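Local coordinates for protein probable glycosidase crf1 (Neosartorya fumigata, PDB 6IBU) that cuts chitin and transfers it to beta-1,6-glucan or to other chitin, cross-linking the polysaccharides of the fungal cell wall and septa, at residues S20-F26 with V216-E222; F68-K72 with D145-D149; V85-V90 with W101-G105; P175-M179 with G237-I242; A187-P191 with A201-Y207. All blocks are in the same frame, centred on the assembly; numbering follows the deposited sequence.

Overall arrangement
From the N terminus, strand 21-25 opens contact 1, which is closed far along the chain by strand 212-223. Within that loop, contact 2 joins the start of strand 71-78 to the end of strand 140-146 in the same sheet, and contact 3, nested inside contact 2, is the hairpin of strands 85-93 and 98-105 in the facing sheet of the sandwich. Contact 4 opens after contact 2 has closed, crosses contact 1 and ends near the C terminus, with contact 5 nested inside it. Contacts 1 and 2 meet where strands 212-223 and 71-78 pair; contacts 2 and 4 touch through Trp146 and Phe68; contacts 3 and 5 meet across the chain's centre from these.

Contact 1: S20-F26 with V216-E222; sequences STYTADF and VKSVRIE
Strands 21-25 and 216-222 run antiparallel in one sheet of the glycosyl hydrolase family 16 beta-sandwich, with their axes 4.7 Å apart, and the side chains of Tyr22 and Ala24 face the same side as those of Val219 and Ile221. Paired backbone bonds link Tyr22 with Ile221 and Ala24 with Val219, and Phe26 N adds one more to Lys217 O (2.7 Å). On the interior face, Val219 CG1 comes to the rim of the Tyr22 ring, whose hydroxyl bonds to Trp35. Phe26 lies alongside Val216, with CD2 3.7 Å from Val216 CG1, while Val219 CG2 sits near the ring plane, 3.6 Å from Phe26 CE2. Val219 also reaches Leu181 and Leu183 in the facing sheet. The other face is more polar. Arg220, with CG anti to the backbone N (chi1 -179°) and the chain extended to NE, travels beside Thr23, and its NH1 comes 3.6 Å from Thr23 CG2. Thr21 CG2 covers one face of the guanidinium. The edge is taken by Glu222 in the same strand, a side-on salt bridge in which NE and NH2 of Arg220 both donate to Glu222 OE2, each at 3.1 Å.

Contact 2: F68-K72 with D145-D149; sequences FFFGK and DWTKD
An aromatic cluster of Phe68, Phe70 and Trp146 gathers where strands 71-78 and 140-146 pair antiparallel. Gly71 and Trp146 are a hydrogen-bonded pair: Gly71 N reaches Trp146 O at 2.8 Å in a nearly straight bond (173°), and Trp146 N returns the bond to Gly71 O. A chi1 of 170° carries the indole away from its own backbone N and over segment 68-72. Its six-membered ring meets Phe68 in a T-shaped contact, the edge of Trp146 toward the face of Phe68, with planes at 86° and Trp146 CE3 3.7 Å from Phe68 CE2. Phe70 comes from another side: its CD1 lies over one face of the indole, 3.7 Å from Trp146 CE2, the two planes being inclined rather than stacked. The same indole also rides on backbone, Phe70 N standing over a face 3.3 Å from Trp146 CZ3. Beyond the indole, Lys148 CB packs on Phe70 CZ at 3.9 Å. At the polar margin a water donates to Gly71 O and to Asp145 OD1 (2.7 Å), while the aliphatic part of Lys72 runs alongside the Asp145 carboxylate. Around the pair, Trp146 NE1 bonds to Pro175 O in the loop leading to strand 179-187, the indole packs on Val151 of strand 150-155, and Phe68 rests on Ile221 of strand 212-223.

Contact 3: V85-V90 with W101-G105; sequences VVSSIV and WEVLG
The indole of Trp101 and the carboxylate of Glu102 project from successive residues to different sides of the sheet, and each is met by strand 85-90. Ile89 lies beside Trp101 and approaches the indole obliquely, with Ile89 CB 3.8 Å from Trp101 CD1; Trp153 and Tyr142 make edge-to-face contacts with the same residue. The Glu102 carboxylate is met at OE1, on the syn side and 21° out of its plane, by Ser88 OG, a short bond of 2.5 Å. Val86 CG1 closes in on the same oxygen at 3.1 Å. What turns the carboxylate back over the neighbouring strand is the bend at chi2 of Glu102 (-68°). Further along that face, Val86 CG2 packs on Leu104 CD2 at 3.8 Å. Beneath these side chains the strands form an antiparallel hairpin. Ser87 exchanges backbone bonds with Val103 and Ile89 with Trp101, and Gly105 N closes the end on Val85 O at 2.8 Å. Ser87, Ile89 and Val103 touch Met77 of strand 71-78 in the opposing sheet of the sandwich, whereas the Glu102 side belongs to the substrate cleft. Glu102 binds chitin and, by similarity, is the proton donor; with Glu98, the nucleophile by similarity, and Asp100 it forms the E-x-D-x-E signature of family 16. Ser88 OG is also bonded to Trp186 NE1, another chitin-binding residue, so this hydroxyl links the two side chains. Its bond to OE1 probably restrains rotation of the Glu102 carboxylate, consistent with a second-shell role for Ser88.

Contact 4: P175-M179 with G237-I242; sequences PQTPM and GSWQSI
Gln176 reaches across to the 3-10 segment 239-241 with its whole side chain. Its CB packs on Trp239 CB at 3.8 Å. From there CG takes the position between the backbone N and the carbonyl carbon (chi1 60°) and passes close to Gly237 O, also at 3.8 Å. Beyond CG the chain is extended, bringing CD near Ser238 CA and the amide up to the start of the 3-10 turn. Gln176 OE1 accepts from Trp239 N at 3.1 Å, in a bond fairly straight at the hydrogen (165°), the donor coming from the side of the C=O and somewhat tilted from the amide plane. OE1 also lies 3.3 Å from Trp239 CD1; the amide and indole planes are 29° apart. NE2 bonds to Phe174 O. The turn itself is pinned by Ser241 OG, which donates to Ser238 O at 2.6 Å. The same oxygen that Gln176 CG passes, Gly237 O, is met by Thr177 CG2 at 3.5 Å, while the Thr177 hydroxyl is held by Asp97 and Asp95. Pro178 CD packs against Ile242 CD1 at 3.7 Å, and Tyr230 of strand 229-232 touches both residues. The contact thus fastens the loop ahead of strand 179-187 to the C-terminal part of the chain. Because the Gln176 amide accepts at one end and donates at the other, its flip is defined, and a backbone N-H beginning a 3-10 segment is satisfied by a side chain.

Contact 5: A187-P191 with A201-Y207; sequences AGGDP and AGGLTDY
Tyr207 lays the hydroxyl end of its ring against Ala187, whose CB is 3.3 Å from Tyr207 OH and 3.8 Å from CE1. One face of the ring carries Thr205 CG2 from its own segment. A water bridges the hydroxyl to Asp190, lying 2.6 Å from Tyr207 OH and donating to Asp190 OD2; the carboxylate and ring planes stand 80° apart. A chi1 near 180° (-171°) sets the Asp190 carboxylate beside that hydroxyl, where OD2 meets the water, while OD1 accepts from Gln56 and Ser192 N. At Gly189, which has no side chain, the backbones come close. Thr205 N donates to Gly189 O at 2.7 Å from above the carbonyl plane, and Gly189 CA lies 3.2 Å from Gly203 O. Thr205 OG1 bonds to Thr83 O. Ala201 CB presses on Gly188 C at 3.5 Å, and the side chains of Leu204 and Pro191 cross at about a right angle, Leu204 CD1 lying 3.9 Å from Pro191 CG. The two segments flank helix 195-201, which carries the chitin-binding Thr197; the first follows Trp186, which also binds chitin. A type I beta turn from Ala187 to Asp190 leads toward the helix, and a Schellman motif at Gly202 ends it, closing a compact loop beside the chitin site.

Contact 1: S20-F26 with V216-E222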
# COMPACT_ATOMS: atom_id res chain seq x y z
N SER A 20 16.56 9.53 6.25
CA SER A 20 16.35 8.27 7.00
C SER A 20 14.89 8.22 7.47
O SER A 20 14.39 7.11 7.66
CB SER A 20 17.35 8.11 8.10
OG SER A 20 17.01 8.91 9.21
N THR A 21 14.22 9.37 7.62
CA THR A 21 12.83 9.46 8.14
C THR A 21 12.00 10.45 7.32
O THR A 21 12.50 11.52 6.99
CB THR A 21 12.84 9.88 9.61
OG1 THR A 21 13.42 8.81 10.35
CG2 THR A 21 11.46 10.15 10.15
N TYR A 22 10.75 10.09 7.03
CA TYR A 22 9.70 11.00 6.48
C TYR A 22 8.44 10.85 7.34
O TYR A 22 8.05 9.75 7.62
CB TYR A 22 9.42 10.67 5.02
CG TYR A 22 8.19 11.35 4.50
CD1 TYR A 22 8.26 12.63 3.99
CD2 TYR A 22 6.95 10.73 4.58
CE1 TYR A 22 7.14 13.28 3.52
CE2 TYR A 22 5.81 11.37 4.12
CZ TYR A 22 5.91 12.65 3.61
OH TYR A 22 4.79 13.29 3.18
N THR A 23 7.88 11.96 7.80
CA THR A 23 6.64 12.01 8.60
C THR A 23 5.73 13.08 8.00
O THR A 23 6.21 14.13 7.58
CB THR A 23 6.90 12.24 10.10
OG1 THR A 23 7.59 13.48 10.24
CG2 THR A 23 7.71 11.16 10.76
N ALA A 24 4.44 12.78 7.91
CA ALA A 24 3.37 13.69 7.46
C ALA A 24 2.24 13.55 8.47
O ALA A 24 1.79 12.43 8.68
CB ALA A 24 2.94 13.33 6.06
N ASP A 25 1.91 14.63 9.16
CA ASP A 25 0.62 14.79 9.87
C ASP A 25 -0.37 15.32 8.83
O ASP A 25 -0.15 16.39 8.29
CB ASP A 25 0.83 15.70 11.09
CG ASP A 25 -0.35 15.73 12.07
OD1 ASP A 25 -1.38 15.09 11.77
OD2 ASP A 25 -0.23 16.41 13.12
N PHE A 26 -1.37 14.55 8.44
CA PHE A 26 -2.34 15.00 7.41
C PHE A 26 -3.39 15.95 8.00
O PHE A 26 -4.34 16.23 7.29
CB PHE A 26 -2.99 13.82 6.70
CG PHE A 26 -2.08 13.16 5.70
CD1 PHE A 26 -1.54 13.89 4.65
CD2 PHE A 26 -1.74 11.83 5.81
CE1 PHE A 26 -0.69 13.29 3.73
CE2 PHE A 26 -0.91 11.23 4.87
CZ PHE A 26 -0.38 11.96 3.84
N VAL A 216 -6.83 8.80 6.35
CA VAL A 216 -5.41 8.60 6.76
C VAL A 216 -4.97 9.85 7.52
O VAL A 216 -4.89 10.90 6.92
CB VAL A 216 -4.53 8.30 5.53
CG1 VAL A 216 -3.05 8.33 5.92
CG2 VAL A 216 -4.92 6.97 4.89
N LYS A 217 -4.71 9.75 8.81
CA LYS A 217 -4.34 10.98 9.54
C LYS A 217 -2.82 11.15 9.55
O LYS A 217 -2.40 12.31 9.55
CB LYS A 217 -5.05 11.20 10.87
CG LYS A 217 -5.04 10.12 11.92
CD LYS A 217 -6.18 10.37 12.91
CE LYS A 217 -5.75 10.33 14.37
NZ LYS A 217 -6.64 11.14 15.23
N SER A 218 -2.02 10.10 9.46
CA SER A 218 -0.55 10.27 9.45
C SER A 218 0.18 9.15 8.71
O SER A 218 -0.37 8.03 8.59
CB SER A 218 0.00 10.47 10.85
OG SER A 218 0.04 9.26 11.58
N VAL A 219 1.37 9.48 8.23
CA VAL A 219 2.31 8.54 7.57
C VAL A 219 3.71 8.73 8.15
O VAL A 219 4.16 9.86 8.22
CB VAL A 219 2.28 8.72 6.05
CG1 VAL A 219 3.46 8.05 5.38
CG2 VAL A 219 0.97 8.22 5.50
N ARG A 220 4.35 7.63 8.54
CA ARG A 220 5.79 7.61 8.89
C ARG A 220 6.50 6.62 7.96
O ARG A 220 6.11 5.45 7.95
CB ARG A 220 5.96 7.23 10.36
CG ARG A 220 7.42 7.21 10.80
CD ARG A 220 7.56 6.62 12.18
NE ARG A 220 8.97 6.62 12.57
CZ ARG A 220 9.64 7.68 13.02
NH1 ARG A 220 9.04 8.85 13.17
NH2 ARG A 220 10.92 7.55 13.36
N ILE A 221 7.48 7.09 7.20
CA ILE A 221 8.39 6.18 6.44
C ILE A 221 9.80 6.31 7.00
O ILE A 221 10.31 7.45 7.15
CB ILE A 221 8.32 6.46 4.94
CG1 ILE A 221 6.95 6.07 4.38
CG2 ILE A 221 9.46 5.74 4.23
CD1 ILE A 221 6.72 6.48 2.95
N GLU A 222 10.42 5.18 7.28
CA GLU A 222 11.87 5.08 7.62
C GLU A 222 12.57 4.42 6.45
O GLU A 222 12.11 3.36 6.03
CB GLU A 222 12.06 4.26 8.88
CG GLU A 222 11.43 4.90 10.09
CD GLU A 222 11.70 4.14 11.37
OE1 GLU A 222 12.29 3.03 11.28
OE2 GLU A 222 11.32 4.66 12.45

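Contact 2: F68-K72 with D145-D149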
# COMPACT_ATOMS: atom_id res chain seq x y z
N PHE A 68 11.53 4.29 -1.22
CA PHE A 68 12.47 3.93 -0.14
C PHE A 68 12.88 2.48 -0.35
O PHE A 68 12.16 1.73 -1.02
CB PHE A 68 11.86 4.28 1.22
CG PHE A 68 10.75 3.39 1.69
CD1 PHE A 68 9.47 3.51 1.18
CD2 PHE A 68 10.96 2.51 2.74
CE1 PHE A 68 8.45 2.70 1.65
CE2 PHE A 68 9.94 1.69 3.19
CZ PHE A 68 8.69 1.79 2.66
N PHE A 69 14.07 2.12 0.14
CA PHE A 69 14.71 0.81 -0.11
C PHE A 69 14.99 0.17 1.23
O PHE A 69 16.06 0.44 1.81
CB PHE A 69 15.99 1.01 -0.92
CG PHE A 69 16.62 -0.26 -1.43
CD1 PHE A 69 15.85 -1.36 -1.76
CD2 PHE A 69 17.99 -0.33 -1.62
CE1 PHE A 69 16.43 -2.51 -2.26
CE2 PHE A 69 18.57 -1.47 -2.14
CZ PHE A 69 17.79 -2.56 -2.46
N PHE A 70 14.06 -0.65 1.68
CA PHE A 70 14.00 -1.29 3.02
C PHE A 70 13.69 -0.22 4.05
O PHE A 70 13.90 0.96 3.80
CB PHE A 70 15.27 -2.06 3.35
CG PHE A 70 15.48 -3.22 2.40
CD1 PHE A 70 14.61 -4.29 2.45
CD2 PHE A 70 16.50 -3.23 1.46
CE1 PHE A 70 14.73 -5.36 1.58
CE2 PHE A 70 16.62 -4.31 0.59
CZ PHE A 70 15.74 -5.37 0.66
N GLY A 71 13.18 -0.65 5.20
CA GLY A 71 12.87 0.22 6.33
C GLY A 71 11.46 -0.05 6.83
O GLY A 71 11.15 -1.20 7.17
N LYS A 72 10.62 0.98 6.86
CA LYS A 72 9.34 0.93 7.60
C LYS A 72 8.32 1.85 6.93
O LYS A 72 8.67 2.98 6.57
CB LYS A 72 9.59 1.36 9.03
CG LYS A 72 8.49 0.98 10.01
CD LYS A 72 8.63 1.69 11.33
CE LYS A 72 8.38 0.78 12.51
NZ LYS A 72 8.37 1.55 13.77
N ASP A 145 7.24 -3.50 8.49
CA ASP A 145 8.71 -3.52 8.68
C ASP A 145 9.30 -4.36 7.56
O ASP A 145 8.86 -5.48 7.35
CB ASP A 145 9.10 -4.01 10.07
CG ASP A 145 9.00 -2.89 11.11
OD1 ASP A 145 9.96 -2.03 11.19
OD2 ASP A 145 7.94 -2.83 11.81
N TRP A 146 10.24 -3.81 6.83
CA TRP A 146 10.70 -4.44 5.57
C TRP A 146 12.22 -4.49 5.57
O TRP A 146 12.87 -3.44 5.47
CB TRP A 146 10.10 -3.65 4.42
CG TRP A 146 10.63 -3.98 3.08
CD1 TRP A 146 10.93 -5.21 2.58
CD2 TRP A 146 10.80 -3.04 2.02
NE1 TRP A 146 11.31 -5.09 1.27
CE2 TRP A 146 11.24 -3.77 0.90
CE3 TRP A 146 10.64 -1.66 1.92
CZ2 TRP A 146 11.54 -3.15 -0.30
CZ3 TRP A 146 10.92 -1.04 0.73
CH2 TRP A 146 11.37 -1.79 -0.36
N THR A 147 12.77 -5.69 5.71
CA THR A 147 14.23 -5.92 5.70
C THR A 147 14.51 -6.99 4.65
O THR A 147 13.55 -7.58 4.16
CB THR A 147 14.73 -6.32 7.09
OG1 THR A 147 14.31 -7.63 7.46
CG2 THR A 147 14.24 -5.37 8.16
N LYS A 148 15.78 -7.21 4.35
CA LYS A 148 16.20 -8.25 3.38
C LYS A 148 15.92 -9.63 3.99
O LYS A 148 15.85 -10.59 3.23
CB LYS A 148 17.63 -8.02 2.89
CG LYS A 148 18.66 -7.56 3.91
CD LYS A 148 20.00 -7.15 3.31
CE LYS A 148 19.90 -5.89 2.47
NZ LYS A 148 21.00 -4.93 2.77
N ASP A 149 15.67 -9.72 5.30
CA ASP A 149 15.39 -11.02 5.96
C ASP A 149 13.88 -11.31 6.02
O ASP A 149 13.53 -12.47 6.02
CB ASP A 149 16.00 -11.08 7.36
CG ASP A 149 17.52 -11.20 7.37
OD1 ASP A 149 18.11 -11.69 6.35
OD2 ASP A 149 18.11 -10.86 8.44
O HOH W 1 12.23 -2.02 9.77

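Contact 3: V85-V90 with W101-G105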
# COMPACT_ATOMS: atom_id res chain seq x y z
N VAL A 85 -16.42 -1.79 -0.74
CA VAL A 85 -15.49 -0.63 -0.76
C VAL A 85 -14.18 -1.09 -0.13
O VAL A 85 -14.18 -1.54 1.02
CB VAL A 85 -16.09 0.57 -0.02
CG1 VAL A 85 -15.11 1.73 0.02
CG2 VAL A 85 -17.41 0.98 -0.68
N VAL A 86 -13.10 -0.95 -0.88
CA VAL A 86 -11.76 -1.39 -0.42
C VAL A 86 -10.97 -0.16 0.05
O VAL A 86 -10.94 0.81 -0.67
CB VAL A 86 -11.04 -2.12 -1.56
CG1 VAL A 86 -9.70 -2.66 -1.11
CG2 VAL A 86 -11.90 -3.24 -2.12
N SER A 87 -10.36 -0.23 1.22
CA SER A 87 -9.36 0.74 1.72
C SER A 87 -7.97 0.09 1.64
O SER A 87 -7.78 -0.92 2.32
CB SER A 87 -9.69 1.12 3.13
OG SER A 87 -10.96 1.73 3.23
N SER A 88 -7.06 0.62 0.82
CA SER A 88 -5.76 -0.01 0.46
C SER A 88 -4.56 0.80 0.96
O SER A 88 -4.46 2.00 0.64
CB SER A 88 -5.65 -0.15 -1.03
OG SER A 88 -6.72 -0.94 -1.54
N ILE A 89 -3.62 0.15 1.66
CA ILE A 89 -2.25 0.68 1.91
C ILE A 89 -1.27 -0.19 1.12
O ILE A 89 -1.20 -1.37 1.39
CB ILE A 89 -1.94 0.68 3.41
CG1 ILE A 89 -2.95 1.51 4.21
CG2 ILE A 89 -0.51 1.14 3.67
CD1 ILE A 89 -2.99 1.15 5.66
N VAL A 90 -0.58 0.36 0.12
CA VAL A 90 0.27 -0.46 -0.78
C VAL A 90 1.71 0.06 -0.78
O VAL A 90 1.91 1.20 -1.15
CB VAL A 90 -0.28 -0.45 -2.21
CG1 VAL A 90 0.66 -1.19 -3.15
CG2 VAL A 90 -1.67 -1.03 -2.25
N TRP A 101 -1.89 -3.77 2.74
CA TRP A 101 -3.06 -3.95 3.63
C TRP A 101 -4.31 -3.71 2.78
O TRP A 101 -4.27 -2.80 1.95
CB TRP A 101 -3.00 -2.96 4.79
CG TRP A 101 -1.82 -2.99 5.70
CD1 TRP A 101 -0.72 -2.18 5.67
CD2 TRP A 101 -1.69 -3.76 6.90
NE1 TRP A 101 0.11 -2.44 6.72
CE2 TRP A 101 -0.46 -3.40 7.51
CE3 TRP A 101 -2.46 -4.76 7.50
CZ2 TRP A 101 -0.01 -3.99 8.70
CZ3 TRP A 101 -2.02 -5.34 8.67
CH2 TRP A 101 -0.82 -4.95 9.26
N GLU A 102 -5.35 -4.52 2.93
CA GLU A 102 -6.67 -4.23 2.31
C GLU A 102 -7.73 -4.33 3.40
O GLU A 102 -7.82 -5.36 4.03
CB GLU A 102 -7.00 -5.22 1.19
CG GLU A 102 -5.91 -5.34 0.13
CD GLU A 102 -5.74 -4.09 -0.71
OE1 GLU A 102 -6.74 -3.44 -1.05
OE2 GLU A 102 -4.59 -3.74 -1.00
N VAL A 103 -8.52 -3.28 3.62
CA VAL A 103 -9.75 -3.39 4.44
C VAL A 103 -10.96 -3.43 3.50
O VAL A 103 -10.96 -2.74 2.48
CB VAL A 103 -9.85 -2.26 5.49
CG1 VAL A 103 -11.13 -2.37 6.29
CG2 VAL A 103 -8.66 -2.26 6.42
N LEU A 104 -11.95 -4.25 3.82
CA LEU A 104 -13.23 -4.32 3.07
C LEU A 104 -14.29 -3.67 3.94
O LEU A 104 -14.30 -3.97 5.14
CB LEU A 104 -13.54 -5.79 2.77
CG LEU A 104 -12.43 -6.52 2.02
CD1 LEU A 104 -12.80 -7.97 1.87
CD2 LEU A 104 -12.13 -5.89 0.66
N GLY A 105 -15.09 -2.77 3.37
CA GLY A 105 -16.09 -2.00 4.13
C GLY A 105 -17.04 -2.85 4.93
O GLY A 105 -17.34 -2.49 6.05

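Contact 4: P175-M179 with G237-I242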
# COMPACT_ATOMS: atom_id res chain seq x y z
N PRO A 175 9.63 -9.27 -1.70
CA PRO A 175 9.69 -7.86 -2.09
C PRO A 175 11.05 -7.27 -1.70
O PRO A 175 11.37 -7.34 -0.56
CB PRO A 175 8.55 -7.21 -1.31
CG PRO A 175 7.60 -8.36 -1.05
CD PRO A 175 8.50 -9.56 -0.82
N GLN A 176 11.84 -6.78 -2.65
CA GLN A 176 13.24 -6.41 -2.35
C GLN A 176 13.74 -5.36 -3.33
O GLN A 176 14.95 -5.28 -3.51
CB GLN A 176 14.15 -7.63 -2.39
CG GLN A 176 14.18 -8.33 -3.74
CD GLN A 176 14.95 -9.63 -3.65
OE1 GLN A 176 16.18 -9.64 -3.65
NE2 GLN A 176 14.23 -10.73 -3.55
N THR A 177 12.85 -4.59 -3.92
CA THR A 177 13.24 -3.47 -4.81
C THR A 177 12.63 -2.21 -4.21
O THR A 177 11.74 -2.30 -3.39
CB THR A 177 12.80 -3.75 -6.24
OG1 THR A 177 11.40 -4.04 -6.23
CG2 THR A 177 13.56 -4.90 -6.86
N PRO A 178 13.12 -1.01 -4.60
CA PRO A 178 12.68 0.22 -3.96
C PRO A 178 11.18 0.37 -4.23
O PRO A 178 10.74 0.16 -5.34
CB PRO A 178 13.47 1.34 -4.66
CG PRO A 178 14.57 0.60 -5.44
CD PRO A 178 14.03 -0.78 -5.73
N MET A 179 10.45 0.76 -3.20
CA MET A 179 8.98 0.80 -3.27
C MET A 179 8.48 2.18 -2.90
O MET A 179 9.12 2.85 -2.10
CB MET A 179 8.36 -0.24 -2.35
CG MET A 179 8.50 -1.63 -2.92
SD MET A 179 7.51 -2.87 -2.09
CE MET A 179 8.27 -2.89 -0.47
N GLY A 237 16.07 -8.26 -10.73
CA GLY A 237 15.04 -7.79 -9.78
C GLY A 237 15.47 -8.06 -8.34
O GLY A 237 14.60 -8.20 -7.48
N SER A 238 16.77 -8.17 -8.10
CA SER A 238 17.30 -8.52 -6.77
C SER A 238 17.64 -7.21 -6.09
O SER A 238 17.93 -6.26 -6.79
CB SER A 238 18.47 -9.48 -6.85
OG SER A 238 19.73 -8.82 -7.02
N TRP A 239 17.61 -7.19 -4.78
CA TRP A 239 18.05 -6.03 -3.97
C TRP A 239 19.52 -5.73 -4.28
O TRP A 239 19.91 -4.54 -4.22
CB TRP A 239 17.75 -6.29 -2.48
CG TRP A 239 18.60 -7.29 -1.76
CD1 TRP A 239 18.24 -8.55 -1.35
CD2 TRP A 239 19.92 -7.07 -1.25
NE1 TRP A 239 19.25 -9.12 -0.63
CE2 TRP A 239 20.30 -8.25 -0.57
CE3 TRP A 239 20.82 -6.00 -1.33
CZ2 TRP A 239 21.55 -8.38 0.04
CZ3 TRP A 239 22.06 -6.13 -0.73
CH2 TRP A 239 22.41 -7.31 -0.07
N GLN A 240 20.29 -6.78 -4.59
CA GLN A 240 21.74 -6.69 -4.90
C GLN A 240 21.93 -5.90 -6.19
O GLN A 240 22.97 -5.27 -6.31
CB GLN A 240 22.38 -8.07 -4.99
CG GLN A 240 22.45 -8.80 -3.65
CD GLN A 240 21.29 -9.74 -3.43
OE1 GLN A 240 20.17 -9.49 -3.88
NE2 GLN A 240 21.54 -10.83 -2.72
N SER A 241 20.95 -5.88 -7.08
CA SER A 241 21.04 -5.16 -8.37
C SER A 241 20.78 -3.66 -8.18
O SER A 241 21.02 -2.92 -9.14
CB SER A 241 20.12 -5.75 -9.40
OG SER A 241 18.77 -5.41 -9.15
N ILE A 242 20.35 -3.19 -7.01
CA ILE A 242 19.93 -1.76 -6.85
C ILE A 242 21.16 -0.91 -6.55
O ILE A 242 21.79 -1.12 -5.53
CB ILE A 242 18.82 -1.60 -5.79
CG1 ILE A 242 17.59 -2.46 -6.08
CG2 ILE A 242 18.44 -0.14 -5.63
CD1 ILE A 242 16.99 -2.27 -7.44

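Contact 5: A187-P191 with A201-Y207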
# COMPACT_ATOMS: atom_id res chain seq x y z
N ALA A 187 -13.95 0.93 -5.25
CA ALA A 187 -15.06 -0.04 -5.17
C ALA A 187 -14.58 -1.37 -5.75
O ALA A 187 -14.60 -1.50 -6.95
CB ALA A 187 -16.25 0.50 -5.90
N GLY A 188 -14.15 -2.31 -4.91
CA GLY A 188 -13.90 -3.70 -5.33
C GLY A 188 -15.19 -4.29 -5.85
O GLY A 188 -15.14 -5.15 -6.73
N GLY A 189 -16.32 -3.81 -5.33
CA GLY A 189 -17.66 -4.28 -5.68
C GLY A 189 -18.30 -3.46 -6.80
O GLY A 189 -19.53 -3.48 -6.88
N ASP A 190 -17.52 -2.74 -7.60
CA ASP A 190 -17.97 -2.10 -8.86
C ASP A 190 -18.60 -3.19 -9.72
O ASP A 190 -17.97 -4.22 -9.94
CB ASP A 190 -16.77 -1.46 -9.55
CG ASP A 190 -17.09 -0.58 -10.75
OD1 ASP A 190 -17.90 -1.03 -11.59
OD2 ASP A 190 -16.47 0.52 -10.86
N PRO A 191 -19.85 -3.03 -10.22
CA PRO A 191 -20.47 -4.04 -11.08
C PRO A 191 -19.64 -4.40 -12.32
O PRO A 191 -19.69 -5.52 -12.78
CB PRO A 191 -21.79 -3.39 -11.51
CG PRO A 191 -22.08 -2.34 -10.47
CD PRO A 191 -20.73 -1.88 -9.96
N ALA A 201 -14.20 -8.56 -2.42
CA ALA A 201 -14.53 -7.24 -1.83
C ALA A 201 -15.69 -7.38 -0.84
O ALA A 201 -15.87 -6.49 -0.01
CB ALA A 201 -14.80 -6.23 -2.92
N GLY A 202 -16.44 -8.47 -0.90
CA GLY A 202 -17.56 -8.73 0.02
C GLY A 202 -18.91 -8.34 -0.56
O GLY A 202 -19.90 -8.34 0.19
N GLY A 203 -18.98 -8.06 -1.85
CA GLY A 203 -20.26 -7.89 -2.55
C GLY A 203 -20.27 -6.65 -3.42
O GLY A 203 -19.29 -5.92 -3.40
N LEU A 204 -21.38 -6.43 -4.12
CA LEU A 204 -21.67 -5.28 -4.99
C LEU A 204 -21.62 -3.99 -4.17
O LEU A 204 -22.18 -3.96 -3.05
CB LEU A 204 -23.08 -5.50 -5.55
CG LEU A 204 -23.37 -4.94 -6.93
CD1 LEU A 204 -22.24 -5.25 -7.90
CD2 LEU A 204 -24.70 -5.50 -7.42
N THR A 205 -21.04 -2.94 -4.73
CA THR A 205 -21.03 -1.62 -4.07
C THR A 205 -22.29 -0.87 -4.49
O THR A 205 -22.58 -0.90 -5.67
CB THR A 205 -19.76 -0.82 -4.39
OG1 THR A 205 -18.69 -1.55 -3.81
CG2 THR A 205 -19.82 0.59 -3.85
N ASP A 206 -22.98 -0.28 -3.52
CA ASP A 206 -24.17 0.57 -3.73
C ASP A 206 -23.73 2.02 -3.50
O ASP A 206 -23.76 2.46 -2.35
CB ASP A 206 -25.30 0.16 -2.78
CG ASP A 206 -26.58 0.95 -2.98
OD1 ASP A 206 -26.92 1.18 -4.17
OD2 ASP A 206 -27.23 1.31 -1.97
N TYR A 207 -23.34 2.72 -4.57
CA TYR A 207 -22.76 4.09 -4.49
C TYR A 207 -23.75 5.07 -3.88
O TYR A 207 -23.33 5.95 -3.13
CB TYR A 207 -22.35 4.57 -5.87
CG TYR A 207 -21.30 3.70 -6.48
CD1 TYR A 207 -19.97 3.82 -6.11
CD2 TYR A 207 -21.63 2.76 -7.43
CE1 TYR A 207 -19.00 3.02 -6.68
CE2 TYR A 207 -20.68 1.95 -8.01
CZ TYR A 207 -19.36 2.07 -7.62
OH TYR A 207 -18.44 1.27 -8.20
O HOH W 2 -16.15 2.25 -9.05